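Long-range contact in putative molybdenum cofactor biosynthesis protein (Corynebacterium diphtheriae, PDB 2G2C), which probably acts in molybdenum cofactor biosynthesis and is likely to bind molybdopterin through its MoCF_biosynth-family domain: residues 10-15 with 74-79. Numbering follows the deposited sequence.
Sequences IIVVSD and ITAGGT. With NA (sodium ion), chain B.
Ile11 lies across from Thr75 in a parallel pairing of strand segments 10-13 and 74-76. Its N and O bond to the residues flanking Thr75: Ile11 N to Ile74 O, and Ile11 O to Ala76 N at 2.9 Å. Val13 N meets Ala76 O at 2.8 Å, and this bond is nearly straight, with 174° at the hydrogen. Ile11 O also receives a CA-H contact from Thr75 CA at 3.1 Å. The two strand segments run 18° from parallel.

Side chains pack on both faces. Ile10 and Ile74 lie side by side, with Ile10 CG1 3.9 Å from Ile74 CG2. Ile74 CG1 is anti to the backbone N (chi1 -175°), which leaves CG2 as the branch that touches Ile10. Leu30 of helix 26-34 covers both isoleucines. Val12 and Ala76 share this face but pack more loosely, 4.5 Å between Val12 CG2 and Ala76 CB. On the other face, Thr75 CG2 lies 4.0 Å from Ile11 CB, while Thr75 OG1 bonds to Asn138 ND2. Helix 55-67 covers Ile11 and Val13 here.

Both strands are inner strands of a mixed sheet with helices on its two faces, the alpha/beta fold of the MoCF_biosynth family. Crossing from strand 5-13 to strand 72-76, the chain passes through outer strand 42-51.

Past Ala76 the ladder opens into loops. Val13 CB still packs 3.7 Å from Gly77 O. Gly77 and Gly78, both at positive phi, turn the chain away. Ser14 and Asp15 are partly exposed. Ser14 caps the helix that follows, and Asp15 forms a salt bridge with Lys84. Thr79 OG1 binds the sodium ion at 2.8 Å.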
ATOM      1  N   ILE A  10       5.582   3.242  -3.658  1.00 11.06           N
ATOM      2  CA  ILE A  10       4.209   3.275  -4.181  1.00 11.35           C
ATOM      3  C   ILE A  10       4.082   2.319  -5.363  1.00 12.21           C
ATOM      4  O   ILE A  10       4.978   2.295  -6.252  1.00 12.09           O
ATOM      5  CB  ILE A  10       3.812   4.712  -4.615  1.00 11.33           C
ATOM      6  CG1 ILE A  10       3.784   5.635  -3.368  1.00 10.58           C
ATOM      7  CG2 ILE A  10       2.515   4.697  -5.491  1.00 11.61           C
ATOM      8  CD1 ILE A  10       3.693   7.121  -3.681  1.00 11.82           C
ATOM      9  N   ILE A  11       2.993   1.550  -5.368  1.00 10.41           N
ATOM     10  CA  ILE A  11       2.719   0.619  -6.484  1.00 10.84           C
ATOM     11  C   ILE A  11       1.304   0.854  -6.969  1.00 11.01           C
ATOM     12  O   ILE A  11       0.338   0.569  -6.250  1.00 11.50           O
ATOM     13  CB  ILE A  11       2.872  -0.858  -6.033  1.00 10.31           C
ATOM     14  CG1 ILE A  11       4.315  -1.078  -5.548  1.00 12.51           C
ATOM     15  CG2 ILE A  11       2.472  -1.791  -7.161  1.00 11.75           C
ATOM     16  CD1 ILE A  11       4.530  -2.395  -4.734  1.00 12.15           C
ATOM     17  N   VAL A  12       1.183   1.461  -8.149  1.00 11.72           N
ATOM     18  CA  VAL A  12      -0.143   1.702  -8.689  1.00 11.44           C
ATOM     19  C   VAL A  12      -0.495   0.538  -9.628  1.00 11.82           C
ATOM     20  O   VAL A  12       0.251   0.219 -10.535  1.00 12.77           O
ATOM     21  CB  VAL A  12      -0.200   3.069  -9.422  1.00 11.83           C
ATOM     22  CG1 VAL A  12      -1.491   3.208 -10.182  1.00 12.11           C
ATOM     23  CG2 VAL A  12      -0.010   4.204  -8.414  1.00 13.67           C
ATOM     24  N   VAL A  13      -1.628  -0.099  -9.369  1.00 11.90           N
ATOM     25  CA  VAL A  13      -1.988  -1.333 -10.046  1.00 12.36           C
ATOM     26  C   VAL A  13      -3.173  -1.013 -10.977  1.00 13.24           C
ATOM     27  O   VAL A  13      -4.299  -0.742 -10.504  1.00 13.49           O
ATOM     28  CB  VAL A  13      -2.374  -2.437  -9.006  1.00 12.32           C
ATOM     29  CG1 VAL A  13      -2.731  -3.763  -9.691  1.00 14.34           C
ATOM     30  CG2 VAL A  13      -1.253  -2.626  -7.932  1.00 12.94           C
ATOM     31  N   SER A  14      -2.904  -1.011 -12.284  1.00 13.72           N
ATOM     32  CA  SER A  14      -3.923  -0.581 -13.255  1.00 14.60           C
ATOM     33  C   SER A  14      -3.489  -0.861 -14.662  1.00 15.01           C
ATOM     34  O   SER A  14      -2.441  -0.395 -15.068  1.00 15.42           O
ATOM     35  CB  SER A  14      -4.114   0.940 -13.156  1.00 15.90           C
ATOM     36  OG  SER A  14      -4.923   1.446 -14.242  1.00 16.83           O
ATOM     37  N   ASP A  15      -4.299  -1.613 -15.384  1.00 15.37           N
ATOM     38  CA  ASP A  15      -4.013  -1.881 -16.790  1.00 16.07           C
ATOM     39  C   ASP A  15      -3.966  -0.578 -17.593  1.00 17.90           C
ATOM     40  O   ASP A  15      -2.996  -0.350 -18.320  1.00 17.78           O
ATOM     41  CB  ASP A  15      -5.039  -2.854 -17.349  1.00 16.74           C
ATOM     42  CG  ASP A  15      -4.827  -4.268 -16.821  1.00 18.30           C
ATOM     43  OD1 ASP A  15      -3.719  -4.530 -16.342  1.00 19.97           O
ATOM     44  OD2 ASP A  15      -5.741  -5.113 -16.944  1.00 23.67           O
ATOM     45  N   ILE A  74       2.713   1.177  -0.192  1.00 10.62           N
ATOM     46  CA  ILE A  74       1.271   1.406  -0.374  1.00 10.52           C
ATOM     47  C   ILE A  74       0.928   1.099  -1.840  1.00 11.29           C
ATOM     48  O   ILE A  74       1.607   1.575  -2.743  1.00 10.96           O
ATOM     49  CB  ILE A  74       0.841   2.813   0.079  1.00 11.15           C
ATOM     50  CG1 ILE A  74      -0.707   2.944  -0.033  1.00 12.74           C
ATOM     51  CG2 ILE A  74       1.572   3.880  -0.697  1.00 13.26           C
ATOM     52  CD1 ILE A  74      -1.324   3.956   0.948  1.00 14.97           C
ATOM     53  N   THR A  75      -0.092   0.262  -2.041  1.00 10.95           N
ATOM     54  CA  THR A  75      -0.569  -0.065  -3.384  1.00 11.26           C
ATOM     55  C   THR A  75      -1.891   0.688  -3.597  1.00 11.76           C
ATOM     56  O   THR A  75      -2.617   1.003  -2.635  1.00 11.36           O
ATOM     57  CB  THR A  75      -0.820  -1.581  -3.569  1.00 12.14           C
ATOM     58  OG1 THR A  75      -1.874  -2.039  -2.698  1.00 12.43           O
ATOM     59  CG2 THR A  75       0.468  -2.379  -3.246  1.00 11.92           C
ATOM     60  N   ALA A  76      -2.216   0.941  -4.862  1.00 10.67           N
ATOM     61  CA  ALA A  76      -3.501   1.570  -5.191  1.00 10.36           C
ATOM     62  C   ALA A  76      -4.068   0.793  -6.333  1.00 10.53           C
ATOM     63  O   ALA A  76      -3.467   0.807  -7.412  1.00 11.89           O
ATOM     64  CB  ALA A  76      -3.277   3.066  -5.578  1.00 10.43           C
ATOM     65  N   GLY A  77      -5.219   0.140  -6.122  1.00 11.22           N
ATOM     66  CA  GLY A  77      -5.857  -0.590  -7.180  1.00 12.12           C
ATOM     67  C   GLY A  77      -5.759  -2.100  -7.074  1.00 11.21           C
ATOM     68  O   GLY A  77      -4.959  -2.653  -6.305  1.00 11.54           O
ATOM     69  N   GLY A  78      -6.588  -2.750  -7.882  1.00 11.22           N
ATOM     70  CA  GLY A  78      -6.582  -4.218  -7.968  1.00 11.55           C
ATOM     71  C   GLY A  78      -7.225  -4.936  -6.796  1.00 11.51           C
ATOM     72  O   GLY A  78      -6.945  -6.110  -6.553  1.00 11.21           O
ATOM     73  N   THR A  79      -8.130  -4.249  -6.098  1.00 11.15           N
ATOM     74  CA  THR A  79      -8.754  -4.839  -4.901  1.00 12.40           C
ATOM     75  C   THR A  79     -10.190  -5.363  -5.078  1.00 12.44           C
ATOM     76  O   THR A  79     -10.767  -5.845  -4.108  1.00 13.68           O
ATOM     77  CB  THR A  79      -8.753  -3.839  -3.712  1.00 13.17           C
ATOM     78  OG1 THR A  79      -9.597  -2.722  -4.019  1.00 16.25           O
ATOM     79  CG2 THR A  79      -7.325  -3.312  -3.409  1.00 13.64           C
TER
HETATM   80 NA    NA B 301      -9.297  -1.090  -6.323  1.00 16.22          NA